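Local coordinates for putative exported protein (Peptoclostridium difficile, PDB 5TTA), which is of unknown function but is probably exported, its precursor having a signal sequence, and belongs to the DUF5780 family of the E-set clan, at residues E76-A81 with C209-T214. Residues are numbered along the deposited sequence; the frame is centred on the assembly and turned at random.
Sequences EITCLA and CVKQVT
The carboxylate of Glu76 lies against one face of the side-chain amide of Gln212, the two planes only 7° apart and their carbons, CD of Glu76 and CD of Gln212, 3.9 Å from each other. The ammonium group of Lys211 comes to the OE2 end of the same carboxylate: its NZ meets OE2 of Glu76 at 3.0 Å, nearly in line with the C-O bond, in a salt bridge. The lysine chain runs out extended from the backbone and turns only at its last torsion (chi4 -79°), which swings NZ onto the carboxylate oxygen. That two consecutive residues can attend one glutamate illustrates what a classic beta bulge does. Here strands 72-82 and 205-215 pair antiparallel, and the extra residue lets the single carbonyl O of Glu76 accept a bond from N of Lys211 at 2.8 Å and a weak one from N of Gln212 at 3.4 Å. Beyond the bulge, regular pairing returns, with N of Thr78 bonded to O of Cys209 and N of Cys209 to O of Thr78, both at 2.9 Å. On the face away from Glu76, CG1 of the buried Ile77 touches CG2 of the buried Val210 at 4.2 Å. Strand 131-135 pairs with the other edge of strand 72-82, while OG1 of Thr78 is hydrogen-bonded to the hydroxyls of Tyr226 and Thr133.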
loop_
_atom_site.group_PDB
_atom_site.type_symbol
_atom_site.label_atom_id
_atom_site.label_comp_id
_atom_site.label_asym_id
_atom_site.label_seq_id
_atom_site.Cartn_x
_atom_site.Cartn_y
_atom_site.Cartn_z
ATOM N N GLU A 76 -14.430 -13.804 7.169
ATOM C CA GLU A 76 -15.453 -12.970 7.788
ATOM C C GLU A 76 -16.100 -13.806 8.878
ATOM O O GLU A 76 -16.578 -14.915 8.611
ATOM C CB GLU A 76 -16.493 -12.481 6.772
ATOM C CG GLU A 76 -15.860 -11.642 5.674
ATOM C CD GLU A 76 -16.853 -11.115 4.646
ATOM O OE1 GLU A 76 -16.401 -10.404 3.717
ATOM O OE2 GLU A 76 -18.069 -11.401 4.762
ATOM N N ILE A 77 -16.104 -13.283 10.101
ATOM C CA ILE A 77 -16.629 -14.007 11.251
ATOM C C ILE A 77 -17.586 -13.088 11.989
ATOM O O ILE A 77 -17.203 -11.974 12.373
ATOM C CB ILE A 77 -15.508 -14.486 12.191
ATOM C CG1 ILE A 77 -14.688 -15.581 11.507
ATOM C CG2 ILE A 77 -16.103 -15.000 13.485
ATOM C CD1 ILE A 77 -13.503 -16.071 12.372
ATOM N N THR A 78 -18.837 -13.539 12.172
ATOM C CA THR A 78 -19.848 -12.693 12.795
ATOM C C THR A 78 -20.027 -13.123 14.242
ATOM O O THR A 78 -20.111 -14.318 14.533
ATOM C CB THR A 78 -21.189 -12.770 12.055
ATOM O OG1 THR A 78 -21.033 -12.250 10.730
ATOM C CG2 THR A 78 -22.266 -11.941 12.784
ATOM N N CYS A 79 -20.102 -12.142 15.145
ATOM C CA CYS A 79 -20.331 -12.394 16.559
ATOM C C CYS A 79 -21.611 -11.722 17.042
ATOM O O CYS A 79 -22.029 -10.685 16.516
ATOM C CB CYS A 79 -19.197 -11.882 17.434
ATOM S SG CYS A 79 -17.581 -12.660 17.082
ATOM N N LEU A 80 -22.175 -12.330 18.075
ATOM C CA LEU A 80 -23.365 -11.913 18.798
ATOM C C LEU A 80 -23.041 -11.986 20.275
ATOM O O LEU A 80 -22.212 -12.799 20.689
ATOM C CB LEU A 80 -24.557 -12.832 18.480
ATOM C CG LEU A 80 -24.910 -12.882 16.997
ATOM C CD1 LEU A 80 -26.024 -13.952 16.790
ATOM C CD2 LEU A 80 -25.437 -11.536 16.548
ATOM N N ALA A 81 -23.658 -11.109 21.063
ATOM C CA ALA A 81 -23.327 -10.994 22.481
ATOM C C ALA A 81 -24.576 -11.109 23.337
ATOM O O ALA A 81 -25.649 -10.648 22.945
ATOM C CB ALA A 81 -22.620 -9.647 22.769
ATOM N N CYS A 209 -19.934 -17.253 14.300
ATOM C CA CYS A 209 -20.137 -18.120 13.142
ATOM C C CYS A 209 -19.291 -17.587 11.999
ATOM O O CYS A 209 -19.312 -16.379 11.726
ATOM C CB CYS A 209 -21.621 -18.167 12.735
ATOM S SG CYS A 209 -22.042 -19.312 11.378
ATOM N N VAL A 210 -18.562 -18.491 11.343
ATOM C CA VAL A 210 -17.824 -18.159 10.130
ATOM C C VAL A 210 -18.818 -17.872 9.020
ATOM O O VAL A 210 -19.707 -18.689 8.755
ATOM C CB VAL A 210 -16.901 -19.309 9.725
ATOM C CG1 VAL A 210 -16.206 -18.980 8.400
ATOM C CG2 VAL A 210 -15.870 -19.604 10.838
ATOM N N LYS A 211 -18.676 -16.714 8.380
ATOM C CA LYS A 211 -19.525 -16.334 7.257
ATOM C C LYS A 211 -18.904 -16.793 5.947
ATOM O O LYS A 211 -19.567 -17.427 5.126
ATOM C CB LYS A 211 -19.760 -14.815 7.280
ATOM C CG LYS A 211 -20.608 -14.231 6.131
ATOM C CD LYS A 211 -20.875 -12.739 6.406
ATOM C CE LYS A 211 -21.774 -12.085 5.340
ATOM N NZ LYS A 211 -21.018 -11.752 4.103
ATOM N N GLN A 212 -17.621 -16.532 5.761
ATOM C CA GLN A 212 -16.896 -17.028 4.596
ATOM C C GLN A 212 -15.401 -16.991 4.888
ATOM O O GLN A 212 -14.946 -16.348 5.838
ATOM C CB GLN A 212 -17.206 -16.198 3.347
ATOM C CG GLN A 212 -16.779 -14.736 3.421
ATOM C CD GLN A 212 -16.927 -14.047 2.063
ATOM O OE1 GLN A 212 -18.025 -13.932 1.537
ATOM N NE2 GLN A 212 -15.812 -13.622 1.488
ATOM N N VAL A 213 -14.632 -17.659 4.034
ATOM C CA VAL A 213 -13.171 -17.571 4.092
ATOM C C VAL A 213 -12.641 -17.501 2.671
ATOM O O VAL A 213 -13.276 -17.967 1.717
ATOM C CB VAL A 213 -12.460 -18.725 4.853
ATOM C CG1 VAL A 213 -13.070 -19.013 6.245
ATOM C CG2 VAL A 213 -12.338 -19.967 4.018
ATOM N N THR A 214 -11.452 -16.916 2.539
ATOM C CA THR A 214 -10.761 -16.790 1.260
ATOM C C THR A 214 -9.403 -17.465 1.393
ATOM O O THR A 214 -8.639 -17.127 2.302
ATOM C CB THR A 214 -10.567 -15.323 0.868
ATOM O OG1 THR A 214 -11.834 -14.651 0.862
ATOM C CG2 THR A 214 -9.909 -15.230 -0.518
#